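Local atomic coordinates of putative phytoene/squalene synthase YisP (Bacillus subtilis subsp. subtilis, PDB entry 3WE9), a protein that hydrolyses farnesyl diphosphate to farnesol and diphosphate, a step involved in biofilm formation. Residues Leu38-Phe50 with Phe87-Phe101. Numbering follows the deposited sequence.
Sequences LKQRQASWAVLSF and FDHAYRTFTLESEPF
Q40 O is gripped twice, by S44 N and, from above the carbonyl plane, by S44 OG at 3.1 Å, while Q40 CG packs on CE1 of F94. The F94 ring lies across the start of helix 38-54, its CZ 3.6 Å from K39 CG and its CE2 3.4 Å from A43 CB; beside it T93 offers its methyl CG2 to K39 CD. Alanines let the axes of segments 38-50 and 87-94 come within 8.9 Å, their N-to-C directions 125° apart: A90 CB sits 4.0 Å from A43 CB and also meets A46 CB. Farther on, F50 stands with CG anti to the backbone N (chi1 164°), which carries its ring to F101 in an offset edge-to-face pair, the F101 edge toward the F50 face. F87 completes the aromatic cluster, its ring oblique to that of F50 and its CZ over a face of F101. Replacing F50 with an alanine would keep the CB that meets F87 but is likely to leave the F101 edge without a facing ring. V47 sends CG2 to L96 CD1 and CG1 to F101 CE1, backed by helix 118-140. Apolar and aromatic packing thus joins helix 38-54 to helices 84-94 and 98-107 of this all-helical squalene/phytoene synthase fold, while the S44, S49 and T93 hydroxyls bond back to their own helices.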
# COMPACT_ATOMS: atom_id res chain seq x y z
N LEU A 38 -3.70 -19.57 6.31
CA LEU A 38 -4.95 -19.40 5.58
C LEU A 38 -5.96 -18.43 6.19
O LEU A 38 -6.43 -17.51 5.51
CB LEU A 38 -5.61 -20.76 5.35
CG LEU A 38 -6.87 -20.74 4.48
CD1 LEU A 38 -6.55 -20.09 3.14
CD2 LEU A 38 -7.39 -22.16 4.28
N LYS A 39 -6.31 -18.64 7.45
CA LYS A 39 -7.29 -17.77 8.10
C LYS A 39 -6.90 -16.30 8.01
O LYS A 39 -7.71 -15.45 7.62
CB LYS A 39 -7.49 -18.17 9.57
CG LYS A 39 -8.62 -17.43 10.24
CD LYS A 39 -8.73 -17.77 11.72
CE LYS A 39 -9.17 -19.20 11.94
NZ LYS A 39 -9.16 -19.54 13.39
N GLN A 40 -5.66 -15.98 8.38
CA GLN A 40 -5.18 -14.61 8.32
C GLN A 40 -5.09 -14.11 6.86
O GLN A 40 -5.47 -12.98 6.55
CB GLN A 40 -3.81 -14.49 9.00
CG GLN A 40 -3.85 -14.49 10.53
CD GLN A 40 -3.89 -15.88 11.15
OE1 GLN A 40 -4.08 -16.88 10.46
NE2 GLN A 40 -3.72 -15.94 12.46
N ARG A 41 -4.59 -14.97 5.98
CA ARG A 41 -4.43 -14.65 4.56
C ARG A 41 -5.75 -14.19 3.94
O ARG A 41 -5.84 -13.12 3.34
CB ARG A 41 -3.92 -15.88 3.81
CG ARG A 41 -3.59 -15.66 2.33
CD ARG A 41 -3.29 -17.00 1.66
NE ARG A 41 -2.39 -17.81 2.48
CZ ARG A 41 -2.41 -19.14 2.54
NH1 ARG A 41 -3.29 -19.83 1.82
NH2 ARG A 41 -1.56 -19.79 3.32
N GLN A 42 -6.78 -15.02 4.10
CA GLN A 42 -8.08 -14.69 3.54
C GLN A 42 -8.65 -13.42 4.15
O GLN A 42 -9.26 -12.61 3.45
CB GLN A 42 -9.04 -15.88 3.74
CG GLN A 42 -8.61 -17.08 2.91
CD GLN A 42 -9.65 -18.19 2.86
OE1 GLN A 42 -9.64 -19.03 1.97
NE2 GLN A 42 -10.55 -18.19 3.84
N ALA A 43 -8.43 -13.23 5.44
CA ALA A 43 -8.90 -12.03 6.12
C ALA A 43 -8.23 -10.81 5.47
O ALA A 43 -8.87 -9.78 5.25
CB ALA A 43 -8.55 -12.09 7.61
N SER A 44 -6.94 -10.93 5.18
CA SER A 44 -6.20 -9.83 4.56
C SER A 44 -6.76 -9.54 3.17
O SER A 44 -6.85 -8.38 2.78
CB SER A 44 -4.71 -10.18 4.45
OG SER A 44 -4.13 -10.25 5.74
N TRP A 45 -7.12 -10.58 2.43
CA TRP A 45 -7.69 -10.39 1.11
C TRP A 45 -8.96 -9.54 1.24
O TRP A 45 -9.17 -8.61 0.47
CB TRP A 45 -8.08 -11.72 0.46
CG TRP A 45 -6.95 -12.65 0.13
CD1 TRP A 45 -5.62 -12.35 0.06
CD2 TRP A 45 -7.07 -14.04 -0.20
NE1 TRP A 45 -4.90 -13.47 -0.30
CE2 TRP A 45 -5.77 -14.52 -0.46
CE3 TRP A 45 -8.15 -14.92 -0.30
CZ2 TRP A 45 -5.52 -15.85 -0.83
CZ3 TRP A 45 -7.91 -16.24 -0.66
CH2 TRP A 45 -6.60 -16.70 -0.92
N ALA A 46 -9.79 -9.89 2.21
CA ALA A 46 -11.04 -9.17 2.44
C ALA A 46 -10.78 -7.69 2.72
O ALA A 46 -11.44 -6.82 2.15
CB ALA A 46 -11.81 -9.81 3.62
N VAL A 47 -9.83 -7.42 3.61
CA VAL A 47 -9.49 -6.05 3.96
C VAL A 47 -9.01 -5.25 2.76
O VAL A 47 -9.48 -4.14 2.51
CB VAL A 47 -8.42 -6.00 5.07
CG1 VAL A 47 -7.90 -4.57 5.25
CG2 VAL A 47 -9.00 -6.53 6.38
N LEU A 48 -8.07 -5.80 2.00
CA LEU A 48 -7.55 -5.10 0.83
C LEU A 48 -8.56 -5.02 -0.31
O LEU A 48 -8.55 -4.07 -1.09
CB LEU A 48 -6.24 -5.74 0.35
CG LEU A 48 -5.07 -5.65 1.33
CD1 LEU A 48 -3.79 -6.09 0.63
CD2 LEU A 48 -4.92 -4.23 1.84
N SER A 49 -9.43 -6.02 -0.42
CA SER A 49 -10.46 -6.01 -1.46
C SER A 49 -11.37 -4.82 -1.15
O SER A 49 -11.77 -4.07 -2.05
CB SER A 49 -11.28 -7.30 -1.44
OG SER A 49 -10.53 -8.39 -1.96
N PHE A 50 -11.68 -4.65 0.14
CA PHE A 50 -12.50 -3.55 0.60
C PHE A 50 -11.85 -2.23 0.17
O PHE A 50 -12.51 -1.35 -0.37
CB PHE A 50 -12.62 -3.57 2.13
CG PHE A 50 -13.12 -2.28 2.72
CD1 PHE A 50 -14.47 -1.96 2.71
CD2 PHE A 50 -12.22 -1.36 3.25
CE1 PHE A 50 -14.93 -0.75 3.22
CE2 PHE A 50 -12.66 -0.14 3.76
CZ PHE A 50 -14.02 0.17 3.75
N PHE A 87 -16.12 -10.08 4.48
CA PHE A 87 -15.61 -8.97 5.27
C PHE A 87 -16.14 -9.01 6.70
O PHE A 87 -15.39 -8.75 7.65
CB PHE A 87 -15.97 -7.63 4.62
CG PHE A 87 -15.37 -6.45 5.31
CD1 PHE A 87 -16.05 -5.82 6.35
CD2 PHE A 87 -14.10 -6.00 4.96
CE1 PHE A 87 -15.47 -4.75 7.02
CE2 PHE A 87 -13.52 -4.93 5.63
CZ PHE A 87 -14.21 -4.30 6.66
N ASP A 88 -17.42 -9.33 6.87
CA ASP A 88 -18.00 -9.41 8.20
C ASP A 88 -17.36 -10.58 8.95
O ASP A 88 -17.11 -10.50 10.15
CB ASP A 88 -19.51 -9.63 8.15
CG ASP A 88 -20.10 -9.89 9.53
OD1 ASP A 88 -20.00 -9.00 10.41
OD2 ASP A 88 -20.65 -10.99 9.75
N HIS A 89 -17.09 -11.66 8.23
CA HIS A 89 -16.47 -12.82 8.84
C HIS A 89 -15.09 -12.44 9.38
O HIS A 89 -14.75 -12.75 10.53
CB HIS A 89 -16.31 -13.96 7.83
CG HIS A 89 -15.59 -15.15 8.39
ND1 HIS A 89 -16.22 -16.13 9.13
CD2 HIS A 89 -14.28 -15.50 8.35
CE1 HIS A 89 -15.34 -17.02 9.53
NE2 HIS A 89 -14.15 -16.67 9.06
N ALA A 90 -14.30 -11.78 8.54
CA ALA A 90 -12.96 -11.35 8.93
C ALA A 90 -13.03 -10.41 10.12
O ALA A 90 -12.24 -10.50 11.07
CB ALA A 90 -12.28 -10.65 7.76
N TYR A 91 -14.00 -9.50 10.07
CA TYR A 91 -14.21 -8.52 11.13
C TYR A 91 -14.46 -9.19 12.48
O TYR A 91 -13.88 -8.80 13.50
CB TYR A 91 -15.40 -7.64 10.76
CG TYR A 91 -15.52 -6.40 11.61
CD1 TYR A 91 -14.83 -5.24 11.27
CD2 TYR A 91 -16.32 -6.39 12.75
CE1 TYR A 91 -14.93 -4.09 12.05
CE2 TYR A 91 -16.42 -5.24 13.54
CZ TYR A 91 -15.73 -4.10 13.18
OH TYR A 91 -15.84 -2.96 13.94
N ARG A 92 -15.34 -10.19 12.48
CA ARG A 92 -15.70 -10.90 13.70
C ARG A 92 -14.62 -11.88 14.15
O ARG A 92 -14.45 -12.12 15.35
CB ARG A 92 -17.01 -11.65 13.48
CG ARG A 92 -18.24 -10.76 13.36
CD ARG A 92 -19.43 -11.56 12.88
NE ARG A 92 -19.37 -12.91 13.39
CZ ARG A 92 -19.24 -14.00 12.64
NH1 ARG A 92 -19.17 -13.90 11.32
NH2 ARG A 92 -19.15 -15.19 13.21
N THR A 93 -13.89 -12.43 13.20
CA THR A 93 -12.84 -13.39 13.51
C THR A 93 -11.61 -12.77 14.14
O THR A 93 -11.02 -13.33 15.07
CB THR A 93 -12.41 -14.15 12.24
OG1 THR A 93 -13.56 -14.78 11.65
CG2 THR A 93 -11.36 -15.21 12.57
N PHE A 94 -11.21 -11.59 13.65
CA PHE A 94 -10.02 -10.91 14.15
C PHE A 94 -10.27 -9.66 14.98
O PHE A 94 -9.32 -8.95 15.33
CB PHE A 94 -9.10 -10.59 12.97
CG PHE A 94 -8.50 -11.81 12.35
CD1 PHE A 94 -7.38 -12.42 12.92
CD2 PHE A 94 -9.08 -12.39 11.22
CE1 PHE A 94 -6.86 -13.60 12.39
CE2 PHE A 94 -8.56 -13.58 10.68
CZ PHE A 94 -7.45 -14.18 11.27
N THR A 95 -11.53 -9.42 15.32
CA THR A 95 -11.91 -8.25 16.11
C THR A 95 -11.28 -6.99 15.53
O THR A 95 -10.53 -6.28 16.21
CB THR A 95 -11.47 -8.43 17.58
OG1 THR A 95 -11.95 -9.69 18.07
CG2 THR A 95 -12.02 -7.31 18.45
N LEU A 96 -11.58 -6.72 14.26
CA LEU A 96 -11.04 -5.55 13.57
C LEU A 96 -11.70 -4.27 14.07
O LEU A 96 -12.81 -4.31 14.62
CB LEU A 96 -11.25 -5.70 12.06
CG LEU A 96 -10.65 -6.96 11.42
CD1 LEU A 96 -10.94 -6.97 9.93
CD2 LEU A 96 -9.15 -7.02 11.68
N GLU A 97 -11.03 -3.14 13.88
CA GLU A 97 -11.55 -1.85 14.31
C GLU A 97 -12.20 -1.08 13.17
O GLU A 97 -11.69 -1.06 12.05
CB GLU A 97 -10.43 -1.02 14.92
CG GLU A 97 -9.67 -1.73 16.02
CD GLU A 97 -8.75 -0.80 16.77
OE1 GLU A 97 -7.91 -0.14 16.11
OE2 GLU A 97 -8.87 -0.73 18.01
N SER A 98 -13.33 -0.43 13.47
CA SER A 98 -14.07 0.32 12.46
C SER A 98 -13.46 1.65 12.02
O SER A 98 -13.58 2.03 10.86
CB SER A 98 -15.51 0.57 12.96
OG SER A 98 -15.51 1.33 14.15
N GLU A 99 -12.79 2.34 12.94
CA GLU A 99 -12.19 3.65 12.64
C GLU A 99 -11.35 3.74 11.36
O GLU A 99 -11.66 4.54 10.47
CB GLU A 99 -11.34 4.12 13.83
CG GLU A 99 -12.14 4.53 15.08
CD GLU A 99 -12.98 3.40 15.65
OE1 GLU A 99 -12.45 2.27 15.80
OE2 GLU A 99 -14.17 3.63 15.96
N PRO A 100 -10.29 2.93 11.24
CA PRO A 100 -9.47 3.00 10.02
C PRO A 100 -10.26 2.79 8.72
O PRO A 100 -9.92 3.38 7.68
CB PRO A 100 -8.41 1.92 10.24
CG PRO A 100 -9.09 0.95 11.17
CD PRO A 100 -9.80 1.86 12.13
N PHE A 101 -11.30 1.97 8.77
CA PHE A 101 -12.11 1.72 7.59
C PHE A 101 -12.89 2.98 7.23
O PHE A 101 -13.04 3.31 6.05
CB PHE A 101 -13.07 0.55 7.86
CG PHE A 101 -12.38 -0.78 7.98
CD1 PHE A 101 -12.00 -1.49 6.85
CD2 PHE A 101 -12.07 -1.29 9.24
CE1 PHE A 101 -11.31 -2.71 6.97
CE2 PHE A 101 -11.39 -2.50 9.37
CZ PHE A 101 -11.01 -3.21 8.23